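Local coordinates for A rubisco-like protein (Burkholderia fungorum, PDB 3NWR), which is a rubisco-like protein whose reaction is not established, with the N-terminal domain and TIM-barrel catalytic domain of the rubisco large chain and a carbamylated lysine, at residues A[16-21]-A[129-134]; A[61-66]-A[93-98]; A[304-309]-A[341-346]. One frame throughout, in Å; residues are numbered along the deposited sequence.

Contact 1 of 3, residues A[16-21]-A[129-134]; sequences EADYLI and LLSLRL
Arg133 reaches across to strand 14-23 and binds two acids, Glu16 and Asp18, which point to the same face of the sheet. Its guanidinium meets Glu16 side-on: NE and NH2 both give hydrogen bonds to Glu16 OE1, NH2 at 3.0 Å in line with the anti lone pair, while the carboxylate plane stands 81° from that of the guanidinium. The grip on Asp18 is end-on, with Arg133 NH2 2.9 Å from Asp18 OD1 and NH1 3.1 Å from OD2, the latter met from above the carboxylate plane. The Arg133 chain, extended at chi2, bends at chi3 (-65°) toward both acids.

The backbones pair antiparallel. Glu16 and Arg133 exchange two N-H to O=C bonds, and Asp18 N binds Ser131 O. Beyond this the register slips by one: Asp18 O takes Leu130 N at 2.8 Å and Ser131 N only weakly at 3.5 Å, a classic beta bulge that turns Leu130 toward the neighbouring strand.

Apolar contacts lie on the other face. Leu129 CD1 sits over one face of the Tyr19 ring, offset toward its rim, in a CH-pi contact 4.0 Å from the centroid, and Ala17 CB touches Leu132 CD2 at 3.6 Å. The Tyr19 hydroxyl is bound by Val114 O.

Asp18 also binds Thr95 OG1 and Arg93, both on strand 89-99, on the other side of strand 14-23. With NE, NH1 and NH2 all held, the guanidinium is fixed in rotation; Arg63 and Arg93 also border the cluster, so the two carboxylates probably offset several positive charges.

Contact 2 of 3, residues A[61-66]-A[93-98]; sequences VLRIEE and RITLSF
Thr95 lies alongside Arg63, both side chains pointing the same way from a hydrogen-bonded antiparallel pair. Arg63 bends at chi3 (-87°), which folds its guanidinium back over the threonine, and Thr95 CG2 comes under one face of that group, 3.6 Å from Arg63 NH2. The hydroxyl of Thr95 has its hydrogen-bond partner in Asp18 OD1.

The more enclosed part of the contact lies at Thr95 and at Leu96. Leu62 and Arg63 together face Thr95 in a classic beta bulge: Leu62 N binds Thr95 O at 2.8 Å, and Thr95 N binds Arg63 O at 3.0 Å. On the face opposite Arg63 and Thr95, Val61 CG2 meets Leu96 CD2 at 3.7 Å, the two side chains crossing at a slant.

Leu62, Arg63, Ile64, Glu65 and Arg93 form the solvent side. The bulge directs Leu62 toward the opposing strand, where its CD1 lies 3.6 Å from Ser97 CB. Ile64 CG1 and Ile94 CG2 run more loosely side by side at 4.2 Å, Ile94 being buried. Glu65 and Arg93 are joined through their main chains by a reciprocal pair of hydrogen bonds, but their charged ends do not meet: Arg93 extends away to form a salt bridge with Asp18.

Helix 27-37 covers the face bearing Val61, Ile64 and Ile94 through Ala28, Ala31 and Met34. Strand 89-99 is flanked by strand 60-70, an outermost strand of the four-stranded sheet within this chain, and by strand 14-23.

Contact 3 of 3, residues A[304-309]-A[341-346]; sequences YQTLWR and TPLAAG
Leu343 and Arg309 run alongside each other in opposite senses, and the leucine methyl CD2 comes to rest over the centre of the guanidinium face, 3.5 Å from Arg309 CZ. The other methyl, CD1, lies beside the arginine's root, 3.9 Å from Arg309 CB. Thr306 crosses the same leucine at a slant, its OG1 4.0 Å from Leu343 CD2, while the hydroxyl itself is bonded to Gln302 O.

At its edge the guanidinium is occupied by oxygen acceptors. Both NH1 and NH2 converge end-on upon Thr341 O, NH1 at 2.9 Å and NH2 at 3.1 Å, from the same face of the carbonyl plane; both bonds are bent, NH1 at 145°, because two N-H groups of one flat group share a single oxygen. Arg309 NH2 also gives a straighter bond (162°) to Gln305 OE1, one helical turn earlier, which receives it on a lone pair in the carbonyl plane at 2.8 Å. Gln305 achieves this with CG set between its backbone N and carbonyl carbon (chi1 66°) and a bend at chi2. Its NE2, which also binds Gln302 O, donates to a water that donates to Thr341 O, so this carbonyl is gripped by two arginine nitrogens and a water.

Asp349 completes the setting, pairing with Arg309 NH1 and accepting from Leu343 N. Through these side chains the last turn of helix 301-309 is tied to the loop leading from helix 329-340 to strand 352-355. Such packing of one helix against the helix-to-strand connection of the following beta-alpha unit is in keeping with the TIM-barrel catalytic domain of the rubisco family.

In the fold
Contacts 1 and 2 belong to one antiparallel sheet in the N-terminal domain, with centres 8 Å apart. Across it the strands run 60-70, 89-99, 14-23 and 126-133, so the two contacts are its outer pairings, joined by the central pair 89-99 and 14-23. Both segments of contact 2 fall in sequence between those of contact 1. Contact 3 comes later, in the catalytic domain, its centre 13 Å from that of contact 1 and 20 Å from that of contact 2, which it does not touch. Leu132 packs on Thr306 and Leu307 of helix 301-309, so strand 126-133 couples the sheet directly to the barrel domain within the same chain.

Contact 1 of 3, residues A[16-21]-A[129-134]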
loop_
_atom_site.group_PDB
_atom_site.type_symbol
_atom_site.label_atom_id
_atom_site.label_comp_id
_atom_site.label_asym_id
_atom_site.label_seq_id
_atom_site.Cartn_x
_atom_site.Cartn_y
_atom_site.Cartn_z
ATOM N N GLU A 16 15.979 14.235 0.730
ATOM C CA GLU A 16 16.817 13.207 0.144
ATOM C C GLU A 16 16.240 11.812 0.356
ATOM O O GLU A 16 15.607 11.528 1.373
ATOM C CB GLU A 16 18.236 13.290 0.691
ATOM C CG GLU A 16 18.922 14.578 0.276
ATOM C CD GLU A 16 20.313 14.720 0.843
ATOM O OE1 GLU A 16 20.803 13.774 1.505
ATOM O OE2 GLU A 16 20.916 15.789 0.616
ATOM N N ALA A 17 16.472 10.950 -0.627
ATOM C CA ALA A 17 16.006 9.575 -0.567
ATOM C C ALA A 17 17.139 8.655 -0.993
ATOM O O ALA A 17 17.759 8.879 -2.031
ATOM C CB ALA A 17 14.800 9.397 -1.481
ATOM N N ASP A 18 17.406 7.626 -0.193
ATOM C CA ASP A 18 18.456 6.654 -0.501
ATOM C C ASP A 18 17.821 5.378 -1.036
ATOM O O ASP A 18 16.801 4.926 -0.505
ATOM C CB ASP A 18 19.260 6.295 0.755
ATOM C CG ASP A 18 20.119 7.441 1.265
ATOM O OD1 ASP A 18 20.240 8.472 0.577
ATOM O OD2 ASP A 18 20.684 7.291 2.366
ATOM N N TYR A 19 18.429 4.792 -2.068
ATOM C CA TYR A 19 17.954 3.543 -2.660
ATOM C C TYR A 19 19.068 2.533 -2.810
ATOM O O TYR A 19 20.243 2.892 -2.886
ATOM C CB TYR A 19 17.376 3.780 -4.060
ATOM C CG TYR A 19 16.266 4.786 -4.106
ATOM C CD1 TYR A 19 14.939 4.381 -4.116
ATOM C CD2 TYR A 19 16.545 6.144 -4.148
ATOM C CE1 TYR A 19 13.915 5.316 -4.163
ATOM C CE2 TYR A 19 15.530 7.080 -4.194
ATOM C CZ TYR A 19 14.222 6.658 -4.189
ATOM O OH TYR A 19 13.213 7.590 -4.224
ATOM N N LEU A 20 18.680 1.263 -2.853
ATOM C CA LEU A 20 19.541 0.207 -3.363
ATOM C C LEU A 20 18.972 -0.185 -4.713
ATOM O O LEU A 20 17.805 -0.574 -4.805
ATOM C CB LEU A 20 19.528 -1.001 -2.417
ATOM C CG LEU A 20 20.074 -2.311 -2.994
ATOM C CD1 LEU A 20 21.576 -2.220 -3.196
ATOM C CD2 LEU A 20 19.725 -3.482 -2.078
ATOM N N ILE A 21 19.769 -0.072 -5.775
ATOM C CA ILE A 21 19.286 -0.467 -7.086
ATOM C C ILE A 21 20.128 -1.595 -7.661
ATOM O O ILE A 21 21.267 -1.812 -7.244
ATOM C CB ILE A 21 19.240 0.707 -8.083
ATOM C CG1 ILE A 21 20.652 1.224 -8.386
ATOM C CG2 ILE A 21 18.346 1.812 -7.541
ATOM C CD1 ILE A 21 20.698 2.168 -9.588
ATOM N N LEU A 129 13.637 1.461 -1.691
ATOM C CA LEU A 129 13.805 2.726 -0.996
ATOM C C LEU A 129 14.261 2.426 0.420
ATOM O O LEU A 129 13.553 1.767 1.172
ATOM C CB LEU A 129 12.478 3.478 -0.966
ATOM C CG LEU A 129 12.447 4.737 -0.106
ATOM C CD1 LEU A 129 13.445 5.780 -0.594
ATOM C CD2 LEU A 129 11.019 5.323 -0.061
ATOM N N LEU A 130 15.458 2.886 0.772
ATOM C CA LEU A 130 16.059 2.577 2.072
ATOM C C LEU A 130 15.725 3.591 3.161
ATOM O O LEU A 130 15.433 3.222 4.302
ATOM C CB LEU A 130 17.584 2.504 1.942
ATOM C CG LEU A 130 18.118 1.590 0.845
ATOM C CD1 LEU A 130 19.645 1.719 0.756
ATOM C CD2 LEU A 130 17.706 0.151 1.106
ATOM N N SER A 131 15.799 4.871 2.828
ATOM C CA SER A 131 15.675 5.893 3.851
ATOM C C SER A 131 15.324 7.246 3.252
ATOM O O SER A 131 15.497 7.473 2.051
ATOM C CB SER A 131 16.972 5.989 4.664
ATOM O OG SER A 131 18.053 6.302 3.813
ATOM N N LEU A 132 14.815 8.135 4.105
ATOM C CA LEU A 132 14.436 9.489 3.711
ATOM C C LEU A 132 15.011 10.477 4.709
ATOM O O LEU A 132 15.124 10.174 5.900
ATOM C CB LEU A 132 12.917 9.649 3.707
ATOM C CG LEU A 132 12.171 8.837 2.649
ATOM C CD1 LEU A 132 10.672 8.829 2.950
ATOM C CD2 LEU A 132 12.439 9.406 1.274
ATOM N N ARG A 133 15.358 11.663 4.224
ATOM C CA ARG A 133 15.758 12.750 5.106
ATOM C C ARG A 133 15.001 14.013 4.725
ATOM O O ARG A 133 15.128 14.513 3.611
ATOM C CB ARG A 133 17.264 12.989 5.020
ATOM C CG ARG A 133 18.086 11.903 5.684
ATOM C CD ARG A 133 19.577 12.146 5.506
ATOM N NE ARG A 133 19.964 12.051 4.103
ATOM C CZ ARG A 133 20.122 10.899 3.456
ATOM N NH1 ARG A 133 19.923 9.748 4.088
ATOM N NH2 ARG A 133 20.470 10.893 2.176
ATOM N N LEU A 134 14.206 14.512 5.663
ATOM C CA LEU A 134 13.392 15.699 5.440
ATOM C C LEU A 134 13.845 16.836 6.350
ATOM O O LEU A 134 14.197 16.602 7.504
ATOM C CB LEU A 134 11.918 15.381 5.735
ATOM C CG LEU A 134 11.082 14.716 4.623
ATOM C CD1 LEU A 134 11.682 13.406 4.157
ATOM C CD2 LEU A 134 9.648 14.488 5.090
#

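Contact 2 of 3, residues A[61-66]-A[93-98]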
loop_
_atom_site.group_PDB
_atom_site.type_symbol
_atom_site.label_atom_id
_atom_site.label_comp_id
_atom_site.label_asym_id
_atom_site.label_seq_id
_atom_site.Cartn_x
_atom_site.Cartn_y
_atom_site.Cartn_z
ATOM N N VAL A 61 21.067 13.293 -8.703
ATOM C CA VAL A 61 21.749 12.194 -8.042
ATOM C C VAL A 61 22.916 12.765 -7.248
ATOM O O VAL A 61 23.830 13.362 -7.824
ATOM C CB VAL A 61 22.266 11.176 -9.064
ATOM C CG1 VAL A 61 22.958 10.030 -8.357
ATOM C CG2 VAL A 61 21.119 10.667 -9.935
ATOM N N LEU A 62 22.875 12.608 -5.929
ATOM C CA LEU A 62 23.895 13.193 -5.057
ATOM C C LEU A 62 25.011 12.205 -4.753
ATOM O O LEU A 62 26.146 12.606 -4.499
ATOM C CB LEU A 62 23.289 13.670 -3.733
ATOM C CG LEU A 62 22.320 14.850 -3.762
ATOM C CD1 LEU A 62 21.941 15.248 -2.339
ATOM C CD2 LEU A 62 22.917 16.029 -4.524
ATOM N N ARG A 63 24.685 10.917 -4.750
ATOM C CA ARG A 63 25.655 9.893 -4.370
ATOM C C ARG A 63 25.410 8.611 -5.131
ATOM O O ARG A 63 24.266 8.194 -5.307
ATOM C CB ARG A 63 25.580 9.591 -2.864
ATOM C CG ARG A 63 26.022 10.739 -1.971
ATOM C CD ARG A 63 26.181 10.313 -0.509
ATOM N NE ARG A 63 24.932 10.408 0.242
ATOM C CZ ARG A 63 24.411 11.549 0.685
ATOM N NH1 ARG A 63 25.020 12.703 0.440
ATOM N NH2 ARG A 63 23.274 11.542 1.366
ATOM N N ILE A 64 26.489 7.973 -5.568
ATOM C CA ILE A 64 26.413 6.628 -6.106
ATOM C C ILE A 64 27.572 5.845 -5.519
ATOM O O ILE A 64 28.700 6.341 -5.475
ATOM C CB ILE A 64 26.536 6.606 -7.637
ATOM C CG1 ILE A 64 25.418 7.424 -8.282
ATOM C CG2 ILE A 64 26.507 5.167 -8.149
ATOM C CD1 ILE A 64 25.662 7.751 -9.737
ATOM N N GLU A 65 27.297 4.640 -5.042
ATOM C CA GLU A 65 28.362 3.756 -4.578
ATOM C C GLU A 65 28.093 2.368 -5.111
ATOM O O GLU A 65 27.100 1.747 -4.740
ATOM C CB GLU A 65 28.443 3.712 -3.050
ATOM C CG GLU A 65 29.555 2.791 -2.546
ATOM C CD GLU A 65 29.562 2.621 -1.032
ATOM O OE1 GLU A 65 28.618 3.091 -0.362
ATOM O OE2 GLU A 65 30.517 2.006 -0.511
ATOM N N GLU A 66 28.960 1.873 -5.989
ATOM C CA GLU A 66 28.757 0.535 -6.526
ATOM C C GLU A 66 29.142 -0.533 -5.505
ATOM O O GLU A 66 30.158 -0.420 -4.824
ATOM C CB GLU A 66 29.518 0.326 -7.835
ATOM C CG GLU A 66 29.293 -1.063 -8.424
ATOM C CD GLU A 66 29.226 -1.066 -9.935
ATOM O OE1 GLU A 66 29.438 -0.001 -10.556
ATOM O OE2 GLU A 66 28.964 -2.139 -10.510
ATOM N N ARG A 93 24.210 1.641 -4.103
ATOM C CA ARG A 93 23.448 2.502 -3.208
ATOM C C ARG A 93 23.488 3.897 -3.798
ATOM O O ARG A 93 24.557 4.383 -4.169
ATOM C CB ARG A 93 24.042 2.525 -1.794
ATOM C CG ARG A 93 23.151 3.273 -0.794
ATOM C CD ARG A 93 23.727 3.339 0.616
ATOM N NE ARG A 93 22.870 4.141 1.489
ATOM C CZ ARG A 93 22.139 3.651 2.486
ATOM N NH1 ARG A 93 22.173 2.353 2.761
ATOM N NH2 ARG A 93 21.384 4.461 3.220
ATOM N N ILE A 94 22.331 4.540 -3.905
ATOM C CA ILE A 94 22.287 5.875 -4.483
ATOM C C ILE A 94 21.500 6.816 -3.587
ATOM O O ILE A 94 20.678 6.381 -2.782
ATOM C CB ILE A 94 21.674 5.869 -5.891
ATOM C CG1 ILE A 94 20.181 5.536 -5.826
ATOM C CG2 ILE A 94 22.430 4.891 -6.801
ATOM C CD1 ILE A 94 19.473 5.694 -7.146
ATOM N N THR A 95 21.774 8.109 -3.712
ATOM C CA THR A 95 20.984 9.115 -3.024
ATOM C C THR A 95 20.439 10.079 -4.055
ATOM O O THR A 95 21.198 10.601 -4.880
ATOM C CB THR A 95 21.823 9.913 -2.004
ATOM O OG1 THR A 95 22.285 9.041 -0.968
ATOM C CG2 THR A 95 20.988 11.027 -1.387
ATOM N N LEU A 96 19.125 10.303 -4.022
ATOM C CA LEU A 96 18.493 11.318 -4.855
ATOM C C LEU A 96 18.102 12.531 -4.022
ATOM O O LEU A 96 17.724 12.403 -2.858
ATOM C CB LEU A 96 17.249 10.770 -5.563
ATOM C CG LEU A 96 17.459 9.562 -6.469
ATOM C CD1 LEU A 96 16.160 9.237 -7.206
ATOM C CD2 LEU A 96 18.583 9.819 -7.446
ATOM N N SER A 97 18.198 13.709 -4.633
ATOM C CA SER A 97 17.751 14.950 -4.014
ATOM C C SER A 97 16.544 15.477 -4.778
ATOM O O SER A 97 16.615 15.667 -5.991
ATOM C CB SER A 97 18.878 15.989 -4.043
ATOM O OG SER A 97 18.472 17.212 -3.450
ATOM N N PHE A 98 15.436 15.693 -4.071
ATOM C CA PHE A 98 14.185 16.143 -4.679
ATOM C C PHE A 98 13.834 17.556 -4.234
ATOM O O PHE A 98 13.862 17.843 -3.040
ATOM C CB PHE A 98 13.033 15.229 -4.249
ATOM C CG PHE A 98 13.010 13.896 -4.947
ATOM C CD1 PHE A 98 13.584 12.776 -4.363
ATOM C CD2 PHE A 98 12.386 13.764 -6.180
ATOM C CE1 PHE A 98 13.545 11.548 -5.010
ATOM C CE2 PHE A 98 12.352 12.535 -6.835
ATOM C CZ PHE A 98 12.933 11.435 -6.253
#

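Contact 3 of 3, residues A[304-309]-A[341-346]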
loop_
_atom_site.group_PDB
_atom_site.type_symbol
_atom_site.label_atom_id
_atom_site.label_comp_id
_atom_site.label_asym_id
_atom_site.label_seq_id
_atom_site.Cartn_x
_atom_site.Cartn_y
_atom_site.Cartn_z
ATOM N N TYR A 304 9.684 3.850 5.350
ATOM C CA TYR A 304 8.280 3.546 5.609
ATOM C C TYR A 304 7.756 4.320 6.822
ATOM O O TYR A 304 6.704 4.980 6.757
ATOM C CB TYR A 304 8.152 2.041 5.848
ATOM C CG TYR A 304 6.756 1.519 6.116
ATOM C CD1 TYR A 304 5.814 1.420 5.091
ATOM C CD2 TYR A 304 6.399 1.079 7.390
ATOM C CE1 TYR A 304 4.532 0.917 5.351
ATOM C CE2 TYR A 304 5.133 0.573 7.652
ATOM C CZ TYR A 304 4.213 0.492 6.630
ATOM O OH TYR A 304 2.969 -0.026 6.910
ATOM N N GLN A 305 8.482 4.231 7.934
ATOM C CA GLN A 305 8.059 4.878 9.179
ATOM C C GLN A 305 8.164 6.399 9.092
ATOM O O GLN A 305 7.418 7.110 9.754
ATOM C CB GLN A 305 8.835 4.322 10.384
ATOM C CG GLN A 305 10.336 4.632 10.387
ATOM C CD GLN A 305 10.704 5.802 11.281
ATOM O OE1 GLN A 305 10.213 5.921 12.404
ATOM N NE2 GLN A 305 11.611 6.657 10.796
ATOM N N THR A 306 9.079 6.901 8.263
ATOM C CA THR A 306 9.114 8.341 8.015
ATOM C C THR A 306 7.797 8.807 7.395
ATOM O O THR A 306 7.142 9.723 7.914
ATOM C CB THR A 306 10.282 8.737 7.102
ATOM O OG1 THR A 306 11.523 8.439 7.753
ATOM C CG2 THR A 306 10.223 10.225 6.785
ATOM N N LEU A 307 7.400 8.168 6.293
ATOM C CA LEU A 307 6.157 8.540 5.628
ATOM C C LEU A 307 4.970 8.402 6.568
ATOM O O LEU A 307 4.145 9.311 6.671
ATOM C CB LEU A 307 5.945 7.683 4.388
ATOM C CG LEU A 307 6.995 7.856 3.298
ATOM C CD1 LEU A 307 6.772 6.787 2.245
ATOM C CD2 LEU A 307 6.897 9.249 2.693
ATOM N N TRP A 308 4.879 7.276 7.267
ATOM C CA TRP A 308 3.751 7.087 8.181
ATOM C C TRP A 308 3.723 8.072 9.347
ATOM O O TRP A 308 2.664 8.515 9.763
ATOM C CB TRP A 308 3.610 5.612 8.612
ATOM C CG TRP A 308 2.883 4.900 7.539
ATOM C CD1 TRP A 308 3.389 4.017 6.612
ATOM C CD2 TRP A 308 1.522 5.107 7.196
ATOM N NE1 TRP A 308 2.391 3.642 5.732
ATOM C CE2 TRP A 308 1.237 4.299 6.079
ATOM C CE3 TRP A 308 0.499 5.889 7.749
ATOM C CZ2 TRP A 308 -0.035 4.256 5.497
ATOM C CZ3 TRP A 308 -0.746 5.849 7.171
ATOM C CH2 TRP A 308 -1.006 5.041 6.054
ATOM N N ARG A 309 4.893 8.445 9.856
ATOM C CA ARG A 309 4.913 9.399 10.954
ATOM C C ARG A 309 4.403 10.779 10.523
ATOM O O ARG A 309 3.874 11.531 11.343
ATOM C CB ARG A 309 6.306 9.452 11.572
ATOM C CG ARG A 309 6.527 8.285 12.525
ATOM C CD ARG A 309 7.984 8.101 12.913
ATOM N NE ARG A 309 8.501 9.219 13.693
ATOM C CZ ARG A 309 9.731 9.245 14.194
ATOM N NH1 ARG A 309 10.143 10.295 14.898
ATOM N NH2 ARG A 309 10.549 8.211 13.988
ATOM N N THR A 341 13.949 7.941 17.028
ATOM C CA THR A 341 14.752 8.975 16.399
ATOM C C THR A 341 13.842 10.054 15.817
ATOM O O THR A 341 13.010 9.753 14.967
ATOM C CB THR A 341 15.611 8.363 15.277
ATOM O OG1 THR A 341 16.414 7.303 15.813
ATOM C CG2 THR A 341 16.515 9.426 14.612
ATOM N N PRO A 342 13.986 11.315 16.270
ATOM C CA PRO A 342 13.161 12.384 15.682
ATOM C C PRO A 342 13.389 12.479 14.180
ATOM O O PRO A 342 14.502 12.234 13.699
ATOM C CB PRO A 342 13.672 13.655 16.373
ATOM C CG PRO A 342 14.251 13.162 17.667
ATOM C CD PRO A 342 14.874 11.828 17.330
ATOM N N LEU A 343 12.342 12.812 13.433
ATOM C CA LEU A 343 12.465 12.862 11.980
ATOM C C LEU A 343 13.451 13.942 11.529
ATOM O O LEU A 343 14.116 13.798 10.504
ATOM C CB LEU A 343 11.094 13.069 11.315
ATOM C CG LEU A 343 10.070 11.929 11.440
ATOM C CD1 LEU A 343 8.840 12.193 10.574
ATOM C CD2 LEU A 343 10.706 10.588 11.078
ATOM N N ALA A 344 13.536 15.027 12.292
ATOM C CA ALA A 344 14.471 16.106 11.973
ATOM C C ALA A 344 14.914 16.795 13.252
ATOM O O ALA A 344 14.265 16.668 14.287
ATOM C CB ALA A 344 13.839 17.111 11.015
ATOM N N ALA A 345 16.026 17.518 13.177
ATOM C CA ALA A 345 16.564 18.196 14.350
ATOM C C ALA A 345 15.511 19.044 15.054
ATOM O O ALA A 345 14.857 19.882 14.438
ATOM C CB ALA A 345 17.768 19.052 13.969
ATOM N N GLY A 346 15.346 18.806 16.352
ATOM C CA GLY A 346 14.471 19.612 17.181
ATOM C C GLY A 346 12.970 19.395 17.053
ATOM O O GLY A 346 12.188 20.166 17.605
HETATM O O HOH W 1 13.490 8.562 12.295
#